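Side-chain contacts in endoglucanase, glycoside hydrolase family 5 protein (Cytophaga hutchinsonii, PDB 5IHS), which probably hydrolyses internal beta-1,4-glucosidic bonds of cellulose, and is probably among the periplasmic endoglucanases required for growth on crystalline cellulose: residues I122-H127 against A134-F139; R138-M143 against T180-Y185. One frame throughout, in Å; residues are numbered along the deposited sequence. Where two conformers were deposited one is given.

Interaction 1 (I122-H127 against A134-F139)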
# COMPACT_ATOMS: atom_id res chain seq x y z
N ILE A 122 2.81 -1.94 6.11
CA ILE A 122 3.99 -2.81 6.17
C ILE A 122 3.81 -3.83 5.05
O ILE A 122 3.02 -4.77 5.20
CB ILE A 122 4.12 -3.48 7.53
CG1 ILE A 122 4.30 -2.44 8.65
CG2 ILE A 122 5.28 -4.48 7.53
CD1 ILE A 122 4.24 -3.02 10.03
N ASP A 123 4.52 -3.64 3.93
CA ASP A 123 4.36 -4.45 2.71
C ASP A 123 5.49 -5.45 2.56
O ASP A 123 6.67 -5.08 2.40
CB ASP A 123 4.27 -3.50 1.51
CG ASP A 123 4.57 -4.15 0.16
OD1 ASP A 123 4.25 -5.33 -0.07
OD2 ASP A 123 5.13 -3.38 -0.69
N TYR A 124 5.13 -6.74 2.61
CA TYR A 124 6.03 -7.85 2.31
C TYR A 124 6.10 -7.94 0.79
O TYR A 124 5.24 -8.54 0.14
CB TYR A 124 5.48 -9.12 2.96
CG TYR A 124 6.47 -10.24 3.16
CD1 TYR A 124 7.46 -10.14 4.14
CD2 TYR A 124 6.42 -11.39 2.40
CE1 TYR A 124 8.36 -11.16 4.35
CE2 TYR A 124 7.33 -12.42 2.61
CZ TYR A 124 8.30 -12.30 3.59
OH TYR A 124 9.22 -13.29 3.83
N HIS A 125 7.13 -7.30 0.23
CA HIS A 125 7.15 -6.97 -1.19
C HIS A 125 7.75 -8.13 -1.97
O HIS A 125 8.89 -8.10 -2.44
CB HIS A 125 7.86 -5.64 -1.43
CG HIS A 125 7.48 -5.00 -2.72
ND1 HIS A 125 6.33 -4.26 -2.87
CD2 HIS A 125 8.10 -5.00 -3.93
CE1 HIS A 125 6.27 -3.81 -4.11
NE2 HIS A 125 7.33 -4.25 -4.78
N SER A 126 6.94 -9.18 -2.08
CA SER A 126 7.33 -10.46 -2.65
C SER A 126 6.41 -10.86 -3.80
O SER A 126 5.22 -10.52 -3.82
CB SER A 126 7.25 -11.55 -1.58
OG SER A 126 7.58 -12.83 -2.09
N HIS A 127 6.98 -11.63 -4.73
CA HIS A 127 6.27 -12.32 -5.80
C HIS A 127 6.17 -13.83 -5.57
O HIS A 127 5.66 -14.54 -6.44
CB HIS A 127 6.95 -12.09 -7.15
CG HIS A 127 6.91 -10.68 -7.64
ND1 HIS A 127 5.73 -9.98 -7.80
CD2 HIS A 127 7.90 -9.83 -8.01
CE1 HIS A 127 6.01 -8.76 -8.25
NE2 HIS A 127 7.32 -8.65 -8.40
N ALA A 134 7.75 -19.70 6.57
CA ALA A 134 8.27 -19.51 7.92
C ALA A 134 8.93 -18.15 8.05
O ALA A 134 8.78 -17.48 9.08
CB ALA A 134 9.26 -20.63 8.27
N ALA A 135 9.67 -17.73 7.03
CA ALA A 135 10.30 -16.42 7.07
C ALA A 135 9.26 -15.31 7.17
O ALA A 135 9.40 -14.36 7.94
CB ALA A 135 11.17 -16.23 5.83
N ALA A 136 8.18 -15.44 6.40
CA ALA A 136 7.13 -14.42 6.41
C ALA A 136 6.40 -14.39 7.75
O ALA A 136 6.11 -13.32 8.29
CB ALA A 136 6.14 -14.69 5.28
N GLN A 137 6.10 -15.57 8.30
CA GLN A 137 5.43 -15.65 9.59
C GLN A 137 6.30 -15.04 10.68
O GLN A 137 5.80 -14.35 11.57
CB GLN A 137 5.11 -17.11 9.91
CG GLN A 137 3.96 -17.66 9.07
CD GLN A 137 3.71 -19.13 9.35
OE1 GLN A 137 4.19 -19.69 10.34
NE2 GLN A 137 2.95 -19.77 8.47
N ARG A 138 7.61 -15.29 10.62
CA ARG A 138 8.52 -14.73 11.62
C ARG A 138 8.51 -13.21 11.56
O ARG A 138 8.40 -12.52 12.59
CB ARG A 138 9.93 -15.28 11.39
CG ARG A 138 10.97 -14.82 12.40
CD ARG A 138 12.27 -15.63 12.31
NE ARG A 138 12.91 -15.55 10.99
CZ ARG A 138 12.97 -16.53 10.09
NH1 ARG A 138 13.59 -16.33 8.94
NH2 ARG A 138 12.42 -17.71 10.33
N PHE A 139 8.63 -12.66 10.35
CA PHE A 139 8.63 -11.21 10.16
C PHE A 139 7.35 -10.59 10.70
O PHE A 139 7.38 -9.61 11.46
CB PHE A 139 8.79 -10.88 8.68
CG PHE A 139 8.63 -9.42 8.39
CD1 PHE A 139 9.60 -8.51 8.77
CD2 PHE A 139 7.49 -8.95 7.74
CE1 PHE A 139 9.45 -7.16 8.51
CE2 PHE A 139 7.34 -7.60 7.49
CZ PHE A 139 8.32 -6.70 7.88
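Within one beta-alpha-beta unit of the TIM barrel, Tyr124 and Ile122 of strand 119-125 meet Ala136 and Phe139 of the helix that follows, 133-147. The two short axes run at 167°, nearly antiparallel, and approach to 10.9 Å, a gap filled mainly by side chains. With chi1 at -160° the Tyr124 ring swings away from its own amide nitrogen and out to the helix; its CZ lies 3.6 Å from Ala136 CB. The phenol oxygen ends over the helix backbone, with Tyr124 OH 3.5 Å from Ala136 CA. Further back along the ring, Tyr124 CD1 touches Phe139 CD2 at 3.8 Å. The ring centroids of this oblique pair are 5.8 Å apart and the planes at 35°. Ile122 CG2 comes up to the rim of the Phe139 ring near its plane, 3.7 Å from CE2. Replacing Tyr124 by alanine is likely to open a gap between strand and helix, taking from Ala136 and Phe139 the ring they pack against. The intervening Asp123 points away from the helix, and its OD2 accepts a hydrogen bond from His125 ND1 (2.6 Å). Outward residues meeting a helix while their neighbour turns inward are characteristic of a parallel beta/alpha-barrel strand.

Interaction 2 (R138-M143 against T180-Y185); sequences RFFSEM and TKIRVY
Phe140 and Ile182 both place their first side-chain branch beside the backbone N, Phe140 CG at chi1 -82° and Ile182 CG1 likewise; the two helices run almost parallel, and the two side chains reach in a common direction. Their closest approach is low on the chains, Phe140 CB to Ile182 CG1 at 3.8 Å; farther out, Ile182 CD1 reaches Phe140 CD1 at 3.9 Å, meeting the ring obliquely. Val157 neighbours both residues, and Ile182 also touches Ile191 of strand 191-193, which places this apolar end toward the barrel. The helix axes approach to 8.2 Å and cross at -15°, and the backbones come nearest at Ser141 and Ile182.

Ser141, modelled in two conformers, fits this close spacing with its small side chain. In the conformer given, its OG lies 3.4 Å from Lys181 CB and near CD, for the lysine chain bends at chi2 (-75°) and brings its methylenes round the hydroxyl. This OG also hydrogen-bonds to the carbonyl oxygen of Gln137, one turn earlier. A water can then donate to Ser141 OG and to Lys181 O, each at 2.8 Å, a bridge that may not hold for the other conformer. Toward the C-terminal end, Tyr185 CD2 stands 3.9 Å from Ser141 O, its ring oblique to that oxygen, while Ala144 and Lys145 extend the surface met by the tyrosine.

The chemistry therefore grades from a hydrocarbon pairing at Phe140 and Ile182 to a hydrated edge at Ser141, where direct contacts are van der Waals and any polar connection probably runs through water.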
# COMPACT_ATOMS: atom_id res chain seq x y z
N ARG A 138 7.61 -15.29 10.62
CA ARG A 138 8.52 -14.73 11.62
C ARG A 138 8.51 -13.21 11.56
O ARG A 138 8.40 -12.52 12.59
CB ARG A 138 9.93 -15.28 11.39
CG ARG A 138 10.97 -14.82 12.40
CD ARG A 138 12.27 -15.63 12.31
NE ARG A 138 12.91 -15.55 10.99
CZ ARG A 138 12.97 -16.53 10.09
NH1 ARG A 138 13.59 -16.33 8.94
NH2 ARG A 138 12.42 -17.71 10.33
N PHE A 139 8.63 -12.66 10.35
CA PHE A 139 8.63 -11.21 10.16
C PHE A 139 7.35 -10.59 10.70
O PHE A 139 7.38 -9.61 11.46
CB PHE A 139 8.79 -10.88 8.68
CG PHE A 139 8.63 -9.42 8.39
CD1 PHE A 139 9.60 -8.51 8.77
CD2 PHE A 139 7.49 -8.95 7.74
CE1 PHE A 139 9.45 -7.16 8.51
CE2 PHE A 139 7.34 -7.60 7.49
CZ PHE A 139 8.32 -6.70 7.88
N PHE A 140 6.20 -11.12 10.28
CA PHE A 140 4.94 -10.51 10.69
C PHE A 140 4.67 -10.71 12.18
O PHE A 140 4.08 -9.83 12.81
CB PHE A 140 3.80 -10.98 9.80
CG PHE A 140 3.72 -10.20 8.53
CD1 PHE A 140 3.34 -8.87 8.55
CD2 PHE A 140 4.09 -10.77 7.31
CE1 PHE A 140 3.31 -8.11 7.39
CE2 PHE A 140 4.05 -10.00 6.14
CZ PHE A 140 3.65 -8.68 6.19
N SER A 141 5.09 -11.84 12.76
CA SER A 141 4.98 -12.01 14.21
C SER A 141 5.77 -10.93 14.94
O SER A 141 5.30 -10.35 15.93
CB SER A 141 5.51 -13.38 14.63
OG SER A 141 4.67 -14.42 14.19
N GLU A 142 6.98 -10.65 14.47
CA GLU A 142 7.80 -9.62 15.11
C GLU A 142 7.14 -8.25 15.00
O GLU A 142 7.12 -7.48 15.97
CB GLU A 142 9.18 -9.58 14.47
CG GLU A 142 10.00 -10.78 14.82
CD GLU A 142 11.33 -10.82 14.10
OE1 GLU A 142 11.68 -9.84 13.42
OE2 GLU A 142 12.03 -11.85 14.23
N MET A 143 6.63 -7.91 13.81
CA MET A 143 6.00 -6.61 13.63
C MET A 143 4.74 -6.49 14.48
O MET A 143 4.51 -5.45 15.10
CB MET A 143 5.69 -6.37 12.15
CG MET A 143 6.91 -6.26 11.23
SD MET A 143 8.03 -4.91 11.64
CE MET A 143 9.23 -5.83 12.54
N THR A 180 -2.98 -15.73 11.11
CA THR A 180 -3.04 -16.32 12.44
C THR A 180 -1.89 -15.81 13.31
O THR A 180 -2.09 -15.49 14.48
CB THR A 180 -3.02 -17.84 12.34
OG1 THR A 180 -4.19 -18.28 11.64
CG2 THR A 180 -2.99 -18.49 13.72
N LYS A 181 -0.69 -15.73 12.74
CA LYS A 181 0.45 -15.23 13.49
C LYS A 181 0.28 -13.77 13.89
O LYS A 181 0.58 -13.39 15.03
CB LYS A 181 1.74 -15.45 12.70
CG LYS A 181 2.13 -16.91 12.55
CD LYS A 181 2.71 -17.48 13.85
CE LYS A 181 3.18 -18.91 13.68
NZ LYS A 181 2.03 -19.83 13.63
N ILE A 182 -0.19 -12.93 12.97
CA ILE A 182 -0.42 -11.52 13.30
C ILE A 182 -1.44 -11.40 14.43
O ILE A 182 -1.26 -10.61 15.37
CB ILE A 182 -0.89 -10.76 12.05
CG1 ILE A 182 0.26 -10.64 11.04
CG2 ILE A 182 -1.39 -9.37 12.43
CD1 ILE A 182 -0.17 -10.11 9.69
N ARG A 183 -2.53 -12.16 14.34
CA ARG A 183 -3.65 -12.05 15.26
C ARG A 183 -3.32 -12.53 16.68
O ARG A 183 -4.08 -12.23 17.60
CB ARG A 183 -4.87 -12.77 14.67
CG ARG A 183 -5.42 -12.09 13.41
CD ARG A 183 -6.12 -10.78 13.76
NE ARG A 183 -6.70 -10.12 12.59
CZ ARG A 183 -6.46 -8.88 12.17
NH1 ARG A 183 -5.59 -8.09 12.80
NH2 ARG A 183 -7.10 -8.43 11.09
N VAL A 184 -2.20 -13.23 16.88
CA VAL A 184 -1.74 -13.51 18.25
C VAL A 184 -1.54 -12.21 19.01
O VAL A 184 -1.85 -12.12 20.20
CB VAL A 184 -0.43 -14.33 18.22
CG1 VAL A 184 0.18 -14.45 19.62
CG2 VAL A 184 -0.65 -15.70 17.62
N TYR A 185 -1.00 -11.20 18.33
CA TYR A 185 -0.56 -9.96 18.97
C TYR A 185 -1.34 -8.73 18.55
O TYR A 185 -1.31 -7.73 19.26
CB TYR A 185 0.92 -9.69 18.64
CG TYR A 185 1.85 -10.74 19.16
CD1 TYR A 185 2.12 -10.83 20.52
CD2 TYR A 185 2.48 -11.63 18.31
CE1 TYR A 185 2.97 -11.79 21.02
CE2 TYR A 185 3.34 -12.61 18.80
CZ TYR A 185 3.58 -12.68 20.16
OH TYR A 185 4.43 -13.63 20.68
O HOH W 1 2.70 -14.73 16.20

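Overall arrangement
From the N terminus, the chain leaves strand 119-125, passes a short connection and enters helix 133-147, where interaction 1 closes a local loop with six residues between its segments. The same helix then opens interaction 2, whose 36 intervening residues include strand 153-156 and most of helix 167-185. The two loops follow one another, overlapping at Arg138 and Phe139, and neither encloses the other. Their centres are about 10 Å apart, and they touch directly where Tyr124 CB lies 3.6 Å from Phe140 CE2. Helix 133-147 is thus tied inward to the third barrel strand and laterally to helix 167-185, linking consecutive units of the barrel.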